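Alpha-glucosidase (Pseudoalteromonas sp. K8, PDB 5HQA) hydrolyses alpha-glucosidic bonds as a chloride-activated, calcium-binding member of glycoside hydrolase family 97, which binds the inhibitor acarbose. Local coordinates at residues K424-H429 against Y448-T453; Q65-Q68 against Q74-V77; F337-L342 against A375-S380. All coordinates share one frame; numbering follows the deposited sequence.

Contact 1 of 3, residues K424-H429 against Y448-T453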
loop_
_atom_site.group_PDB
_atom_site.type_symbol
_atom_site.label_atom_id
_atom_site.label_comp_id
_atom_site.label_asym_id
_atom_site.label_seq_id
_atom_site.Cartn_x
_atom_site.Cartn_y
_atom_site.Cartn_z
ATOM N N LYS A 424 1.535 0.213 17.569
ATOM C CA LYS A 424 1.050 0.892 18.766
ATOM C C LYS A 424 2.173 1.120 19.769
ATOM O O LYS A 424 2.233 2.174 20.415
ATOM C CB LYS A 424 -0.070 0.080 19.413
ATOM C CG LYS A 424 -1.411 0.136 18.709
ATOM C CD LYS A 424 -2.316 -0.891 19.360
ATOM C CE LYS A 424 -3.774 -0.601 19.164
ATOM N NZ LYS A 424 -4.588 -1.682 19.795
ATOM N N LEU A 425 3.056 0.136 19.936
ATOM C CA LEU A 425 4.197 0.334 20.824
ATOM C C LEU A 425 5.124 1.420 20.287
ATOM O O LEU A 425 5.608 2.267 21.050
ATOM C CB LEU A 425 4.954 -0.980 21.015
ATOM C CG LEU A 425 6.125 -0.918 21.996
ATOM C CD1 LEU A 425 5.642 -0.474 23.364
ATOM C CD2 LEU A 425 6.807 -2.270 22.092
ATOM N N ALA A 426 5.367 1.426 18.971
ATOM C CA ALA A 426 6.175 2.487 18.374
ATOM C C ALA A 426 5.575 3.861 18.648
ATOM O O ALA A 426 6.303 4.820 18.940
ATOM C CB ALA A 426 6.316 2.256 16.869
ATOM N N ALA A 427 4.246 3.974 18.571
ATOM C CA ALA A 427 3.596 5.260 18.797
ATOM C C ALA A 427 3.839 5.777 20.208
ATOM O O ALA A 427 3.936 6.992 20.411
ATOM C CB ALA A 427 2.098 5.151 18.526
ATOM N N LYS A 428 3.947 4.884 21.195
ATOM C CA LYS A 428 4.265 5.343 22.545
ATOM C C LYS A 428 5.649 5.974 22.628
ATOM O O LYS A 428 5.914 6.725 23.573
ATOM C CB LYS A 428 4.175 4.190 23.542
ATOM C CG LYS A 428 2.777 3.633 23.719
ATOM C CD LYS A 428 2.768 2.502 24.736
ATOM C CE LYS A 428 1.348 2.079 25.079
ATOM N NZ LYS A 428 0.559 1.712 23.868
ATOM N N HIS A 429 6.534 5.680 21.674
ATOM C CA HIS A 429 7.868 6.270 21.601
ATOM C C HIS A 429 7.957 7.395 20.579
ATOM O O HIS A 429 9.061 7.861 20.277
ATOM C CB HIS A 429 8.897 5.185 21.274
ATOM C CG HIS A 429 8.955 4.095 22.295
ATOM N ND1 HIS A 429 8.061 3.047 22.315
ATOM C CD2 HIS A 429 9.783 3.904 23.350
ATOM C CE1 HIS A 429 8.343 2.250 23.331
ATOM N NE2 HIS A 429 9.387 2.745 23.971
ATOM N N TYR A 448 -4.285 5.040 13.081
ATOM C CA TYR A 448 -2.943 5.055 13.666
ATOM C C TYR A 448 -2.025 5.765 12.686
ATOM O O TYR A 448 -1.332 5.121 11.888
ATOM C CB TYR A 448 -2.447 3.637 13.953
ATOM C CG TYR A 448 -3.397 2.896 14.851
ATOM C CD1 TYR A 448 -3.403 3.123 16.222
ATOM C CD2 TYR A 448 -4.322 2.006 14.327
ATOM C CE1 TYR A 448 -4.291 2.462 17.054
ATOM C CE2 TYR A 448 -5.209 1.339 15.150
ATOM C CZ TYR A 448 -5.190 1.575 16.509
ATOM O OH TYR A 448 -6.079 0.912 17.321
ATOM N N PRO A 449 -2.006 7.099 12.713
ATOM C CA PRO A 449 -1.277 7.849 11.685
ATOM C C PRO A 449 0.235 7.706 11.742
ATOM O O PRO A 449 0.911 8.302 10.897
ATOM C CB PRO A 449 -1.696 9.299 11.955
ATOM C CG PRO A 449 -3.046 9.176 12.649
ATOM C CD PRO A 449 -2.911 7.956 13.499
ATOM N N ASN A 450 0.807 6.949 12.675
ATOM C CA ASN A 450 2.238 6.681 12.599
ATOM C C ASN A 450 2.555 5.466 11.739
ATOM O O ASN A 450 3.734 5.166 11.526
ATOM C CB ASN A 450 2.836 6.497 13.996
ATOM C CG ASN A 450 2.375 5.230 14.656
ATOM O OD1 ASN A 450 1.195 4.888 14.597
ATOM N ND2 ASN A 450 3.303 4.502 15.264
ATOM N N TRP A 451 1.539 4.758 11.239
ATOM C CA TRP A 451 1.760 3.656 10.299
ATOM C C TRP A 451 1.811 4.268 8.903
ATOM O O TRP A 451 0.832 4.280 8.154
ATOM C CB TRP A 451 0.665 2.602 10.422
ATOM C CG TRP A 451 1.126 1.227 10.005
ATOM C CD1 TRP A 451 2.301 0.909 9.382
ATOM C CD2 TRP A 451 0.439 -0.009 10.220
ATOM N NE1 TRP A 451 2.385 -0.451 9.189
ATOM C CE2 TRP A 451 1.254 -1.037 9.696
ATOM C CE3 TRP A 451 -0.783 -0.348 10.808
ATOM C CZ2 TRP A 451 0.884 -2.381 9.742
ATOM C CZ3 TRP A 451 -1.147 -1.687 10.859
ATOM C CH2 TRP A 451 -0.316 -2.686 10.330
ATOM N N ILE A 452 2.988 4.790 8.550
ATOM C CA ILE A 452 3.035 5.766 7.463
ATOM C C ILE A 452 3.079 5.109 6.087
ATOM O O ILE A 452 2.533 5.661 5.124
ATOM C CB ILE A 452 4.212 6.741 7.659
ATOM C CG1 ILE A 452 5.532 5.989 7.822
ATOM C CG2 ILE A 452 3.949 7.617 8.867
ATOM C CD1 ILE A 452 6.730 6.903 7.926
ATOM N N THR A 453 3.693 3.939 5.951
ATOM C CA THR A 453 3.800 3.326 4.636
ATOM C C THR A 453 4.186 1.858 4.813
ATOM O O THR A 453 4.430 1.385 5.927
ATOM C CB THR A 453 4.800 4.097 3.758
ATOM O OG1 THR A 453 4.636 3.716 2.385
ATOM C CG2 THR A 453 6.253 3.838 4.199
#
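In the catalytic beta/alpha barrel, the last turns of helix 413-428 lie against the type I beta turn that leads into strand 451-454, with Lys-424, Ala-426 and Ala-427 meeting Tyr-448 and Asn-450. Lys-424 reaches out as an extended chain. Its CG is anti to the carbonyl carbon (chi1 -75°), which lays the aliphatic part across the end of the phenol: Lys-424 CE comes within 3.3 Å of Tyr-448 OH, and Lys-424 CG is 4.1 Å from Tyr-448 CE1. The ammonium stops short of the phenol oxygen, with Lys-424 NZ 3.9 Å from Tyr-448 OH, so methylenes and not charge make this contact. The other half belongs to the Asn-450 amide, whose ND2 packs on the methyl of Ala-427 at 3.5 Å from CB. Ala-427 N lies near the same ND2, but two donors cannot bond. That amide nitrogen gives its protons to the backbone oxygens of Val-423, inside helix 413-428, and Ile-431, just before strand 432-435, which tie the turn to the helix and to the start of that strand. Within the turn, Trp-451 N bonds to Tyr-448 O at 3.0 Å. An alanine in place of Tyr-448 would probably leave the Lys-424 methylenes without their aromatic support and set that chain free to swing. Tyr-448 also touches Leu-420 one turn earlier on the helix, while Ala-426 faces Ile-433 of strand 432-435 and Phe-374 of helix 363-379, and backbone bonds from Asn-450 and Ile-452 to Ile-433 hold the two parallel strands together.

Contact 2 of 3, residues Q65-Q68 against Q74-V77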
loop_
_atom_site.group_PDB
_atom_site.type_symbol
_atom_site.label_atom_id
_atom_site.label_comp_id
_atom_site.label_asym_id
_atom_site.label_seq_id
_atom_site.Cartn_x
_atom_site.Cartn_y
_atom_site.Cartn_z
ATOM N N GLN A 65 -17.204 15.602 6.273
ATOM C CA GLN A 65 -15.829 15.636 5.797
ATOM C C GLN A 65 -14.902 15.714 7.001
ATOM O O GLN A 65 -15.299 16.156 8.080
ATOM C CB GLN A 65 -15.594 16.813 4.851
ATOM C CG GLN A 65 -15.708 18.166 5.520
ATOM C CD GLN A 65 -15.411 19.297 4.561
ATOM O OE1 GLN A 65 -15.949 19.339 3.450
ATOM N NE2 GLN A 65 -14.530 20.213 4.972
ATOM N N TRP A 66 -13.660 15.268 6.812
ATOM C CA TRP A 66 -12.679 15.267 7.887
ATOM C C TRP A 66 -11.306 15.578 7.304
ATOM O O TRP A 66 -11.095 15.507 6.089
ATOM C CB TRP A 66 -12.682 13.927 8.646
ATOM C CG TRP A 66 -12.492 12.707 7.774
ATOM C CD1 TRP A 66 -13.444 12.078 7.015
ATOM C CD2 TRP A 66 -11.277 11.958 7.596
ATOM N NE1 TRP A 66 -12.892 10.988 6.367
ATOM C CE2 TRP A 66 -11.566 10.894 6.709
ATOM C CE3 TRP A 66 -9.977 12.083 8.100
ATOM C CZ2 TRP A 66 -10.594 9.965 6.313
ATOM C CZ3 TRP A 66 -9.013 11.157 7.704
ATOM C CH2 TRP A 66 -9.331 10.115 6.821
ATOM N N GLN A 67 -10.371 15.941 8.177
ATOM C CA GLN A 67 -9.050 16.386 7.752
ATOM C C GLN A 67 -7.990 15.353 8.122
ATOM O O GLN A 67 -7.972 14.850 9.250
ATOM C CB GLN A 67 -8.703 17.747 8.367
ATOM C CG GLN A 67 -7.290 18.197 8.001
ATOM C CD GLN A 67 -7.135 19.703 7.938
ATOM O OE1 GLN A 67 -7.923 20.395 7.290
ATOM N NE2 GLN A 67 -6.107 20.220 8.606
ATOM N N GLN A 68 -7.101 15.034 7.157
ATOM C CA GLN A 68 -6.001 14.116 7.444
ATOM C C GLN A 68 -4.818 14.867 8.045
ATOM O O GLN A 68 -4.536 16.001 7.649
ATOM C CB GLN A 68 -5.530 13.416 6.179
ATOM C CG GLN A 68 -6.608 12.704 5.406
ATOM C CD GLN A 68 -6.031 11.523 4.668
ATOM O OE1 GLN A 68 -5.754 10.490 5.276
ATOM N NE2 GLN A 68 -5.819 11.672 3.361
ATOM N N GLN A 74 -5.854 16.629 1.799
ATOM C CA GLN A 74 -6.030 17.170 3.138
ATOM C C GLN A 74 -7.442 16.937 3.665
ATOM O O GLN A 74 -7.614 16.549 4.827
ATOM C CB GLN A 74 -5.701 18.657 3.128
ATOM C CG GLN A 74 -6.050 19.379 4.404
ATOM C CD GLN A 74 -5.425 20.753 4.440
ATOM O OE1 GLN A 74 -4.674 21.125 3.536
ATOM N NE2 GLN A 74 -5.719 21.513 5.488
ATOM N N THR A 75 -8.456 17.153 2.831
ATOM C CA THR A 75 -9.855 16.984 3.216
ATOM C C THR A 75 -10.444 15.759 2.525
ATOM O O THR A 75 -10.343 15.623 1.301
ATOM C CB THR A 75 -10.661 18.227 2.852
ATOM O OG1 THR A 75 -10.076 19.363 3.494
ATOM C CG2 THR A 75 -12.101 18.084 3.309
ATOM N N VAL A 76 -11.063 14.881 3.310
ATOM C CA VAL A 76 -11.698 13.666 2.811
ATOM C C VAL A 76 -13.192 13.816 3.022
ATOM O O VAL A 76 -13.645 14.033 4.154
ATOM C CB VAL A 76 -11.174 12.404 3.517
ATOM C CG1 VAL A 76 -11.953 11.171 3.065
ATOM C CG2 VAL A 76 -9.661 12.231 3.265
ATOM N N VAL A 77 -13.950 13.692 1.939
ATOM C CA VAL A 77 -15.404 13.788 1.970
ATOM C C VAL A 77 -15.986 12.392 2.164
ATOM O O VAL A 77 -15.565 11.438 1.498
ATOM C CB VAL A 77 -15.925 14.431 0.674
ATOM C CG1 VAL A 77 -17.436 14.251 0.547
ATOM C CG2 VAL A 77 -15.535 15.903 0.630
HETATM O O HOH W 1 -10.130 19.725 6.151
#
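Trp-66 and Val-76 exchange two backbone hydrogen bonds, Trp-66 N to Val-76 O at 2.9 Å and Val-76 N to Trp-66 O at 2.8 Å. They form the hydrogen-bonded pair of an antiparallel beta hairpin made by strands 53-67 and 75-89 at one edge of a sheet in the N-terminal region. Toward the turn the pairing goes on past the strand ends, where Gln-68 N donates to Gln-74 O at 2.8 Å. Two side-chain amides also join: Gln-74 NE2 donates to Gln-67 OE1 at 3.1 Å, coming in 59° out of the Gln-67 carbonyl plane and so not on a lone pair, with the two amide planes 85° apart. The same Gln-67 OE1 accepts from a water at 2.6 Å, and this water also bonds Thr-75 OG1, bridging the non-hydrogen-bonded neighbours. The other face of the sheet carries the apolar packing. With Trp-66 CG between the backbone N and the carbonyl carbon (chi1 54°), the indole lies over Val-76, whose CB sits 3.8 Å from the centroid of the five-membered ring in a CH-pi contact. Helix 245-248 covers this side, and its Asn-248 OD1 takes the indole N-H. Val-76 CG2 touches Gln-68 CG at 3.8 Å; Gln-68 NE2 itself bonds to Arg-73 O and to Glu-72. Back on the Gln-67 and Thr-75 face, the Thr-75 CG2 methyl lies 3.6 Å from Gln-65 NE2.

Contact 3 of 3, residues F337-L342 against A375-S380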
loop_
_atom_site.group_PDB
_atom_site.type_symbol
_atom_site.label_atom_id
_atom_site.label_comp_id
_atom_site.label_asym_id
_atom_site.label_seq_id
_atom_site.Cartn_x
_atom_site.Cartn_y
_atom_site.Cartn_z
ATOM N N PHE A 337 29.666 0.606 14.159
ATOM C CA PHE A 337 28.505 1.489 14.079
ATOM C C PHE A 337 28.323 2.139 15.449
ATOM O O PHE A 337 27.794 1.514 16.374
ATOM C CB PHE A 337 27.264 0.713 13.652
ATOM C CG PHE A 337 26.087 1.583 13.328
ATOM C CD1 PHE A 337 25.080 1.783 14.252
ATOM C CD2 PHE A 337 25.989 2.203 12.093
ATOM C CE1 PHE A 337 23.987 2.585 13.946
ATOM C CE2 PHE A 337 24.899 3.000 11.780
ATOM C CZ PHE A 337 23.899 3.190 12.707
ATOM N N ASP A 338 28.749 3.395 15.576
ATOM C CA ASP A 338 28.783 4.109 16.858
ATOM C C ASP A 338 27.497 4.922 16.976
ATOM O O ASP A 338 27.421 6.058 16.503
ATOM C CB ASP A 338 30.031 4.991 16.919
ATOM C CG ASP A 338 30.233 5.655 18.273
ATOM O OD1 ASP A 338 29.268 5.782 19.055
ATOM O OD2 ASP A 338 31.376 6.075 18.543
ATOM N N ILE A 339 26.491 4.361 17.650
ATOM C CA ILE A 339 25.170 4.985 17.604
ATOM C C ILE A 339 25.127 6.265 18.442
ATOM O O ILE A 339 24.351 7.181 18.142
ATOM C CB ILE A 339 24.079 3.971 18.014
ATOM C CG1 ILE A 339 22.703 4.445 17.521
ATOM C CG2 ILE A 339 24.072 3.737 19.519
ATOM C CD1 ILE A 339 21.582 3.417 17.646
ATOM N N ALA A 340 25.961 6.370 19.483
ATOM C CA ALA A 340 26.023 7.608 20.253
ATOM C C ALA A 340 26.661 8.724 19.443
ATOM O O ALA A 340 26.185 9.865 19.465
ATOM C CB ALA A 340 26.791 7.381 21.551
ATOM N N ALA A 341 27.732 8.409 18.711
ATOM C CA ALA A 341 28.346 9.392 17.829
ATOM C C ALA A 341 27.374 9.838 16.742
ATOM O O ALA A 341 27.280 11.032 16.433
ATOM C CB ALA A 341 29.617 8.814 17.209
ATOM N N LEU A 342 26.632 8.894 16.160
ATOM C CA LEU A 342 25.694 9.252 15.102
ATOM C C LEU A 342 24.493 10.013 15.650
ATOM O O LEU A 342 23.917 10.853 14.944
ATOM C CB LEU A 342 25.261 7.991 14.357
ATOM C CG LEU A 342 26.424 7.325 13.623
ATOM C CD1 LEU A 342 26.044 5.929 13.150
ATOM C CD2 LEU A 342 26.861 8.182 12.448
ATOM N N ALA A 375 13.106 1.869 23.019
ATOM C CA ALA A 375 13.707 2.758 24.006
ATOM C C ALA A 375 15.062 3.260 23.528
ATOM O O ALA A 375 15.380 4.447 23.672
ATOM C CB ALA A 375 13.842 2.044 25.349
ATOM N N LEU A 376 15.871 2.369 22.950
ATOM C CA LEU A 376 17.160 2.784 22.404
ATOM C C LEU A 376 16.970 3.819 21.305
ATOM O O LEU A 376 17.657 4.847 21.272
ATOM C CB LEU A 376 17.919 1.569 21.869
ATOM C CG LEU A 376 19.166 1.898 21.040
ATOM C CD1 LEU A 376 20.199 2.649 21.872
ATOM C CD2 LEU A 376 19.769 0.630 20.446
ATOM N N TYR A 377 16.027 3.567 20.401
ATOM C CA TYR A 377 15.806 4.495 19.304
ATOM C C TYR A 377 15.260 5.830 19.802
ATOM O O TYR A 377 15.688 6.891 19.327
ATOM C CB TYR A 377 14.874 3.859 18.284
ATOM C CG TYR A 377 15.602 3.049 17.240
ATOM C CD1 TYR A 377 16.974 3.201 17.036
ATOM C CD2 TYR A 377 14.919 2.141 16.448
ATOM C CE1 TYR A 377 17.638 2.465 16.058
ATOM C CE2 TYR A 377 15.567 1.409 15.474
ATOM C CZ TYR A 377 16.919 1.567 15.279
ATOM O OH TYR A 377 17.532 0.820 14.291
ATOM N N GLU A 378 14.330 5.807 20.763
ATOM C CA GLU A 378 13.839 7.067 21.310
ATOM C C GLU A 378 14.974 7.853 21.950
ATOM O O GLU A 378 15.117 9.059 21.715
ATOM C CB GLU A 378 12.717 6.828 22.321
ATOM C CG GLU A 378 12.110 8.146 22.816
ATOM C CD GLU A 378 10.806 7.992 23.603
ATOM O OE1 GLU A 378 10.583 6.929 24.227
ATOM O OE2 GLU A 378 10.003 8.955 23.599
ATOM N N LYS A 379 15.817 7.172 22.731
ATOM C CA LYS A 379 16.992 7.810 23.315
ATOM C C LYS A 379 17.931 8.346 22.242
ATOM O O LYS A 379 18.625 9.342 22.462
ATOM C CB LYS A 379 17.709 6.808 24.220
ATOM C CG LYS A 379 19.079 7.237 24.702
ATOM C CD LYS A 379 19.797 6.104 25.423
ATOM C CE LYS A 379 21.158 6.562 25.936
ATOM N NZ LYS A 379 21.883 5.479 26.663
ATOM N N SER A 380 17.950 7.721 21.070
ATOM C CA SER A 380 18.876 8.088 20.009
ATOM C C SER A 380 18.288 9.064 18.994
ATOM O O SER A 380 18.860 9.216 17.909
ATOM C CB SER A 380 19.361 6.827 19.283
ATOM O OG SER A 380 19.985 5.933 20.190
#
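Ile-339 swings CG1 anti to its own nitrogen (chi1 -161°) and keeps the chain extended to CD1 (chi2 170°), so that the terminal methyl is carried out of its helix toward Leu-376, Tyr-377 and Ser-380. Opposite it, Ser-380 OG is anti to the carbonyl carbon (chi1 -58°), and this folds the hydroxyl back onto its own helix, where it donates to Leu-376 O at 2.8 Å. Ile-339 CD1 then lies 3.9 Å from Ser-380 OG, and Ile-339 CG1 4.1 Å from the same oxygen. The hydroxyl is thus met by hydrocarbon while its proton is spent on the carbonyl. The methyl has two further neighbours: Ile-339 CD1 is 4.3 Å from Leu-376 CD2 and 4.4 Å from Tyr-377 CE1, where it approaches the ring at its edge, near the ring plane. Ile-339 was modelled in two conformers, and these distances belong to one of them. The contact joins successive helices of the catalytic barrel, the first turn of helix 339-349 and the last turn of helix 363-379, with strand 352-358 between them in the chain. The end of that strand holds the phenol of Tyr-377: Tyr-377 OH is hydrogen-bonded to His-356 N, and the ring meets the nearly parallel imidazole of His-357. The Tyr-377 side chain is about 11 Å from the bound acarbose unit. Leu-376 O also accepts a weak bond from Ser-380 N, so backbone and side chain of one residue share this carbonyl as the helix ends. At the start of the other helix Asp-338 is the N-cap, and its OD1 receives Ala-341 N at 3.1 Å, from above the carboxylate plane.

Contacts 1 and 3 belong to the catalytic barrel and are neighbours: His-429, just past helix 413-428, lies against Glu-378 of helix 363-379, with His-429 CD2 3.2 Å from Glu-378 OE1. Contact 2 lies in the N-terminal region, its centre 20 Å from that of contact 1 and 37 Å from that of contact 3. Contact 1 is the most buried and joins a helix to a turn. Contact 3, between two helices, is partly buried and farther from the centre of the chain. Neither has a hydrogen bond between its segments. The partly exposed hairpin of contact 2, by contrast, is held by backbone pairing, an amide pair and a water.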